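Nuclear RNA export factor 2, Panoramix fusion (Drosophila melanogaster, PDB 6OPF) joins the UBA domain of an RNA-binding silencing adaptor to the Panoramix helix it binds, a pairing that serves piRNA-guided cotranscriptional silencing of transposons in the fly ovary. Local coordinates at residues V10-H13 with K14-L17; G23-S26 with T27-T30; L44-F47 with I48-N51. All blocks are in the same frame, centred on the assembly; numbering follows the deposited sequence.

Contact 1 (V10-H13 with K14-L17); sequences VKDH and KLLL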
loop_
_atom_site.group_PDB
_atom_site.type_symbol
_atom_site.label_atom_id
_atom_site.label_comp_id
_atom_site.label_asym_id
_atom_site.label_seq_id
_atom_site.Cartn_x
_atom_site.Cartn_y
_atom_site.Cartn_z
ATOM N N VAL D 10 -4.385 16.258 10.106
ATOM C CA VAL D 10 -3.421 17.095 10.854
ATOM C C VAL D 10 -1.985 16.688 10.524
ATOM O O VAL D 10 -1.178 17.578 10.262
ATOM C CB VAL D 10 -3.686 16.885 12.341
ATOM C CG1 VAL D 10 -2.627 17.513 13.211
ATOM C CG2 VAL D 10 -5.085 17.318 12.709
ATOM N N LYS D 11 -1.666 15.401 10.617
ATOM C CA LYS D 11 -0.298 14.996 10.313
ATOM C C LYS D 11 0.114 15.478 8.933
ATOM O O LYS D 11 1.255 15.916 8.735
ATOM C CB LYS D 11 -0.164 13.483 10.428
ATOM C CG LYS D 11 -0.109 13.010 11.861
ATOM C CD LYS D 11 0.086 11.511 11.951
ATOM C CE LYS D 11 0.163 11.064 13.399
ATOM N NZ LYS D 11 0.281 9.584 13.519
ATOM N N ASP D 12 -0.821 15.457 7.980
ATOM C CA ASP D 12 -0.504 15.906 6.630
ATOM C C ASP D 12 -0.131 17.379 6.602
ATOM O O ASP D 12 0.787 17.774 5.877
ATOM C CB ASP D 12 -1.669 15.649 5.678
ATOM C CG ASP D 12 -1.215 15.633 4.221
ATOM O OD1 ASP D 12 -0.252 14.888 3.905
ATOM O OD2 ASP D 12 -1.798 16.383 3.403
ATOM N N HIS D 13 -0.845 18.213 7.362
ATOM C CA HIS D 13 -0.488 19.625 7.405
ATOM C C HIS D 13 0.879 19.834 8.047
ATOM O O HIS D 13 1.614 20.753 7.661
ATOM C CB HIS D 13 -1.582 20.413 8.129
ATOM C CG HIS D 13 -2.800 20.629 7.288
ATOM N ND1 HIS D 13 -3.863 19.751 7.278
ATOM C CD2 HIS D 13 -3.098 21.592 6.384
ATOM C CE1 HIS D 13 -4.780 20.181 6.429
ATOM N NE2 HIS D 13 -4.339 21.295 5.872
ATOM N N LYS D 14 1.240 18.991 9.012
ATOM C CA LYS D 14 2.589 19.023 9.568
ATOM C C LYS D 14 3.635 18.682 8.504
ATOM O O LYS D 14 4.655 19.377 8.363
ATOM C CB LYS D 14 2.657 18.045 10.736
ATOM C CG LYS D 14 3.686 18.331 11.797
ATOM C CD LYS D 14 3.548 17.320 12.914
ATOM C CE LYS D 14 2.785 17.907 14.085
ATOM N NZ LYS D 14 2.818 17.047 15.299
ATOM N N LEU D 15 3.403 17.600 7.755
ATOM C CA LEU D 15 4.330 17.199 6.698
ATOM C C LEU D 15 4.456 18.292 5.645
ATOM O O LEU D 15 5.555 18.568 5.157
ATOM C CB LEU D 15 3.851 15.894 6.061
ATOM C CG LEU D 15 3.891 14.646 6.949
ATOM C CD1 LEU D 15 3.224 13.477 6.243
ATOM C CD2 LEU D 15 5.330 14.299 7.259
ATOM N N LEU D 16 3.336 18.944 5.303
ATOM C CA LEU D 16 3.367 20.055 4.355
ATOM C C LEU D 16 4.211 21.203 4.886
ATOM O O LEU D 16 4.970 21.826 4.135
ATOM C CB LEU D 16 1.949 20.549 4.053
ATOM C CG LEU D 16 1.086 19.690 3.130
ATOM C CD1 LEU D 16 -0.241 20.398 2.841
ATOM C CD2 LEU D 16 1.834 19.347 1.839
ATOM N N LEU D 17 4.090 21.494 6.177
ATOM C CA LEU D 17 4.874 22.566 6.771
ATOM C C LEU D 17 6.352 22.202 6.798
ATOM O O LEU D 17 7.207 23.002 6.403
ATOM C CB LEU D 17 4.374 22.857 8.181
ATOM C CG LEU D 17 5.207 23.830 9.011
ATOM C CD1 LEU D 17 5.257 25.152 8.276
ATOM C CD2 LEU D 17 4.582 24.008 10.382
#

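Contact 2 (G23-S26 with T27-T30); sequences GLIS and TWVT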
loop_
_atom_site.group_PDB
_atom_site.type_symbol
_atom_site.label_atom_id
_atom_site.label_comp_id
_atom_site.label_asym_id
_atom_site.label_seq_id
_atom_site.Cartn_x
_atom_site.Cartn_y
_atom_site.Cartn_z
ATOM N N GLY D 23 12.130 22.369 2.072
ATOM C CA GLY D 23 12.156 22.121 0.642
ATOM C C GLY D 23 12.458 20.692 0.216
ATOM O O GLY D 23 12.756 20.467 -0.954
ATOM N N LEU D 24 12.372 19.714 1.118
ATOM C CA LEU D 24 12.708 18.333 0.793
ATOM C C LEU D 24 11.591 17.635 0.012
ATOM O O LEU D 24 10.399 17.882 0.223
ATOM C CB LEU D 24 12.990 17.536 2.069
ATOM C CG LEU D 24 14.290 17.793 2.843
ATOM C CD1 LEU D 24 14.186 17.234 4.240
ATOM C CD2 LEU D 24 15.509 17.247 2.094
ATOM N N ILE D 25 11.987 16.725 -0.877
ATOM C CA ILE D 25 11.007 15.854 -1.519
ATOM C C ILE D 25 10.286 15.003 -0.471
ATOM O O ILE D 25 10.755 14.793 0.660
ATOM C CB ILE D 25 11.653 14.970 -2.600
ATOM C CG1 ILE D 25 12.801 14.137 -2.011
ATOM C CG2 ILE D 25 12.141 15.815 -3.773
ATOM C CD1 ILE D 25 13.533 13.318 -3.070
ATOM N N SER D 26 9.114 14.498 -0.875
ATOM C CA SER D 26 8.149 13.944 0.074
ATOM C C SER D 26 8.658 12.685 0.763
ATOM O O SER D 26 8.334 12.453 1.935
ATOM C CB SER D 26 6.824 13.678 -0.637
ATOM O OG SER D 26 6.193 14.907 -0.973
ATOM N N THR D 27 9.442 11.864 0.066
ATOM C CA THR D 27 10.037 10.687 0.701
ATOM C C THR D 27 10.870 11.071 1.916
ATOM O O THR D 27 10.706 10.501 2.997
ATOM C CB THR D 27 10.912 9.931 -0.295
ATOM O OG1 THR D 27 11.776 10.858 -0.965
ATOM C CG2 THR D 27 10.049 9.226 -1.320
ATOM N N TRP D 28 11.798 12.017 1.747
ATOM C CA TRP D 28 12.624 12.463 2.866
ATOM C C TRP D 28 11.785 13.110 3.958
ATOM O O TRP D 28 12.003 12.854 5.149
ATOM C CB TRP D 28 13.695 13.434 2.366
ATOM C CG TRP D 28 14.863 12.766 1.687
ATOM C CD1 TRP D 28 15.066 12.646 0.337
ATOM C CD2 TRP D 28 15.996 12.145 2.317
ATOM N NE1 TRP D 28 16.247 11.987 0.094
ATOM C CE2 TRP D 28 16.829 11.653 1.287
ATOM C CE3 TRP D 28 16.373 11.931 3.651
ATOM C CZ2 TRP D 28 18.033 10.982 1.546
ATOM C CZ3 TRP D 28 17.573 11.259 3.908
ATOM C CH2 TRP D 28 18.384 10.796 2.859
ATOM N N VAL D 29 10.805 13.941 3.574
ATOM C CA VAL D 29 9.925 14.568 4.570
ATOM C C VAL D 29 9.282 13.509 5.457
ATOM O O VAL D 29 9.326 13.593 6.689
ATOM C CB VAL D 29 8.855 15.450 3.888
ATOM C CG1 VAL D 29 7.795 15.901 4.913
ATOM C CG2 VAL D 29 9.495 16.682 3.237
ATOM N N THR D 30 8.666 12.498 4.837
ATOM C CA THR D 30 7.929 11.493 5.595
ATOM C C THR D 30 8.860 10.677 6.479
ATOM O O THR D 30 8.554 10.424 7.651
ATOM C CB THR D 30 7.168 10.575 4.636
ATOM O OG1 THR D 30 6.352 11.368 3.763
ATOM C CG2 THR D 30 6.301 9.594 5.414
#

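Contact 3 (L44-F47 with I48-N51); sequences LKLF and IQKN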
loop_
_atom_site.group_PDB
_atom_site.type_symbol
_atom_site.label_atom_id
_atom_site.label_comp_id
_atom_site.label_asym_id
_atom_site.label_seq_id
_atom_site.Cartn_x
_atom_site.Cartn_y
_atom_site.Cartn_z
ATOM N N LEU D 44 13.184 18.736 12.769
ATOM C CA LEU D 44 14.115 19.734 12.242
ATOM C C LEU D 44 15.544 19.407 12.652
ATOM O O LEU D 44 16.477 19.546 11.853
ATOM C CB LEU D 44 13.727 21.138 12.714
ATOM C CG LEU D 44 12.402 21.711 12.175
ATOM C CD1 LEU D 44 12.019 22.993 12.920
ATOM C CD2 LEU D 44 12.492 21.978 10.688
ATOM N N LYS D 45 15.721 18.928 13.880
ATOM C CA LYS D 45 17.056 18.612 14.373
ATOM C C LYS D 45 17.638 17.386 13.677
ATOM O O LYS D 45 18.847 17.342 13.389
ATOM C CB LYS D 45 17.011 18.416 15.888
ATOM C CG LYS D 45 17.190 19.731 16.655
ATOM C CD LYS D 45 17.314 19.484 18.147
ATOM C CE LYS D 45 15.977 19.696 18.850
ATOM N NZ LYS D 45 16.094 19.550 20.328
ATOM N N LEU D 46 16.801 16.375 13.420
ATOM C CA LEU D 46 17.251 15.217 12.653
ATOM C C LEU D 46 17.649 15.626 11.245
ATOM O O LEU D 46 18.692 15.195 10.725
ATOM C CB LEU D 46 16.154 14.156 12.595
ATOM C CG LEU D 46 16.214 13.009 13.594
ATOM C CD1 LEU D 46 14.898 12.239 13.573
ATOM C CD2 LEU D 46 17.399 12.086 13.295
ATOM N N PHE D 47 16.807 16.443 10.603
ATOM C CA PHE D 47 17.139 16.984 9.292
ATOM C C PHE D 47 18.532 17.596 9.293
ATOM O O PHE D 47 19.370 17.273 8.439
ATOM C CB PHE D 47 16.100 18.028 8.885
ATOM C CG PHE D 47 16.546 18.902 7.761
ATOM C CD1 PHE D 47 16.887 18.345 6.533
ATOM C CD2 PHE D 47 16.625 20.279 7.928
ATOM C CE1 PHE D 47 17.294 19.144 5.487
ATOM C CE2 PHE D 47 17.025 21.098 6.884
ATOM C CZ PHE D 47 17.365 20.537 5.663
ATOM N N ILE D 48 18.801 18.473 10.265
ATOM C CA ILE D 48 20.092 19.156 10.323
ATOM C C ILE D 48 21.225 18.154 10.530
ATOM O O ILE D 48 22.281 18.254 9.893
ATOM C CB ILE D 48 20.085 20.228 11.429
ATOM C CG1 ILE D 48 19.134 21.368 11.065
ATOM C CG2 ILE D 48 21.498 20.753 11.662
ATOM C CD1 ILE D 48 18.741 22.211 12.240
ATOM N N GLN D 49 21.025 17.186 11.429
ATOM C CA GLN D 49 22.022 16.139 11.655
ATOM C C GLN D 49 22.271 15.327 10.389
ATOM O O GLN D 49 23.421 15.155 9.963
ATOM C CB GLN D 49 21.566 15.217 12.795
ATOM C CG GLN D 49 22.513 14.040 13.082
ATOM C CD GLN D 49 22.256 12.816 12.196
ATOM O OE1 GLN D 49 21.202 12.177 12.281
ATOM N NE2 GLN D 49 23.228 12.483 11.346
ATOM N N LYS D 50 21.199 14.781 9.800
ATOM C CA LYS D 50 21.326 14.015 8.565
ATOM C C LYS D 50 22.052 14.816 7.495
ATOM O O LYS D 50 22.949 14.294 6.821
ATOM C CB LYS D 50 19.950 13.585 8.055
ATOM C CG LYS D 50 19.459 12.262 8.611
ATOM C CD LYS D 50 18.028 11.952 8.174
ATOM C CE LYS D 50 17.329 11.013 9.152
ATOM N NZ LYS D 50 18.166 9.812 9.487
ATOM N N ASN D 51 21.686 16.087 7.331
ATOM C CA ASN D 51 22.365 16.910 6.341
ATOM C C ASN D 51 23.822 17.144 6.713
ATOM O O ASN D 51 24.674 17.256 5.828
ATOM C CB ASN D 51 21.687 18.261 6.167
ATOM C CG ASN D 51 22.313 19.045 5.053
ATOM O OD1 ASN D 51 22.190 18.673 3.883
ATOM N ND2 ASN D 51 23.048 20.099 5.398
#

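Contact 1 (V10-H13 with K14-L17)
Lys14 and Leu15 lean back on the turn before them, both passing close to the carbonyl of Lys11. CB of Lys14 lies 3.2 Å from Lys11 O, and its CG stands anti to the backbone N (chi1 -154°). The chain then bends at its third torsion, and NZ bonds to the carbonyl of Trp38. Leu15 takes the other common setting, CG beside its own backbone N (chi1 -67°), which brings CG to 3.4 Å from Lys11 O, and the branch packs on Val29 and Val33 of helix 26-35. Leu16 repeats this shape one residue on: its CG sits 3.4 Å from Asp12 O, while its CD1 remains 4.3 Å from Asp12 OD2, a loose approach. Lys11 extends its chain fully and makes a cation-pi contact with Trp38. On another side of the helix, His13 turns back to bond through ND1 to the carbonyl of Asp9. Of four i to i+4 backbone bonds, that from Leu15 N to Lys11 O is 2.9 Å long, and that from Leu17 N to His13 O is the most bent, at 151°. These are successive turns of the regular alpha helix 8-22, in the Nxf2 UBA (TAP-C) part of the fusion.

Contact 2 (G23-S26 with T27-T30)
Ile25 packs against the edge of Trp28 where the chain leaves the loop after helix 8-22 and enters helix 26-35. The isoleucine's longer branch is the bump: its CG1 comes up to the edge of the indole, in the plane of the ring, at 3.6 Å from Trp28 CD1. With chi1 at 57°, CG1 sits between the backbone N and the carbonyl carbon, and this torsion brings it both to the indole edge and alongside Thr27 OG1. The side chains of Ile25 and Thr27 point the same way, and CG1 and CD1 of Ile25 rest in the shallow groove formed by Thr27 OG1 and the indole edge. A second fit is made by Leu24, whose CB is 3.8 Å from Val29 CG2 and also faces the CB of Trp28 at 4.2 Å. The CG2 methyl of Val29 lies back over the end of the loop, 3.4 Å from Leu24 O. Ile25 holds the N-cap position, and its carbonyl takes a nearly straight bond (168°) from Val29 N. This is the N-terminal turn of helix 26-35, the second of the three short helices (8-22, 26-35, 40-52) of the UBA-like fold in the Nxf2 part. One residue further, Ser26 O is gripped twice by Thr30: the backbone N and OG1 both donate to it at 2.9 Å, from opposite faces of the carbonyl plane. OG1 reaches back because it stands beside its own backbone N (chi1 -54°). Ile56 and Ala60 pack against Trp28 from the loop beyond helix 40-52, while Phe18 of helix 8-22 lies against Val29. Ser26 OG bonds to Asp12 of the second subunit, and Trp28 also meets Thr27 of that subunit.

Contact 3 (L44-F47 with I48-N51)
This is a local contact between successive turns of helix 40-52, in the Nxf2 UBA (TAP-C) part of the fusion, with a buried face and a more polar one. Phe47, which is buried, and Ile48 cross at about a right angle, and Ile48 CG1 lies 4.2 Å from Phe47 CD2. With CG anti to the backbone N (chi1 164°), the phenylalanine ring is put on the side of the helix that meets Phe18. Ile48 keeps CG1 beside its own N, a setting that folds this branch back to 3.3 Å from Leu44 O. On the more polar face, Leu46 and Gln49 run side by side. The glutamine bends at its second torsion (chi2 -85°), and the bend carries OE1 to 3.9 Å from Leu46 CD2, a packing approach. The start of the Lys50 chain lies over the preceding turn, with CB 3.4 Å from Leu46 O. Four i to i+4 backbone bonds tie the turns together; the one from Lys50 N to Leu46 O is 2.7 Å long and almost straight at 172°. Helix 40-52 thus sits between several partners: Leu44 and Phe47 pack on Phe18 of helix 8-22, and Leu46 and Lys50 touch Glu35 and Ile32 of helix 26-35, while Ile48 and Asn51 meet Leu90 and Val83 of the Panoramix helix 75-93, joined to the same chain by engineering.

Overall arrangement
All three contacts are local and lie in the Nxf2 UBA part. Contact 1 is at the surface, contact 2 is buried, and contact 3 is partly buried. Contacts 1 and 3 are turns within helices 8-22 and 40-52; contact 2, at the start of helix 26-35, has the same backbone bonds and adds one from a threonine hydroxyl. Contact 2 touches both others, through Leu15 with Val29 and Leu24 with Phe47; contacts 1 and 3 stay about 7 Å apart at their nearest atoms. Contact 1 carries lysine and histidine ends that reach Trp38 and Asp9. The mainly apolar contact 2 meets Asp12 and Leu16 of the second subunit, whose counterparts here belong to contact 1, while contact 3 faces the Panoramix helix.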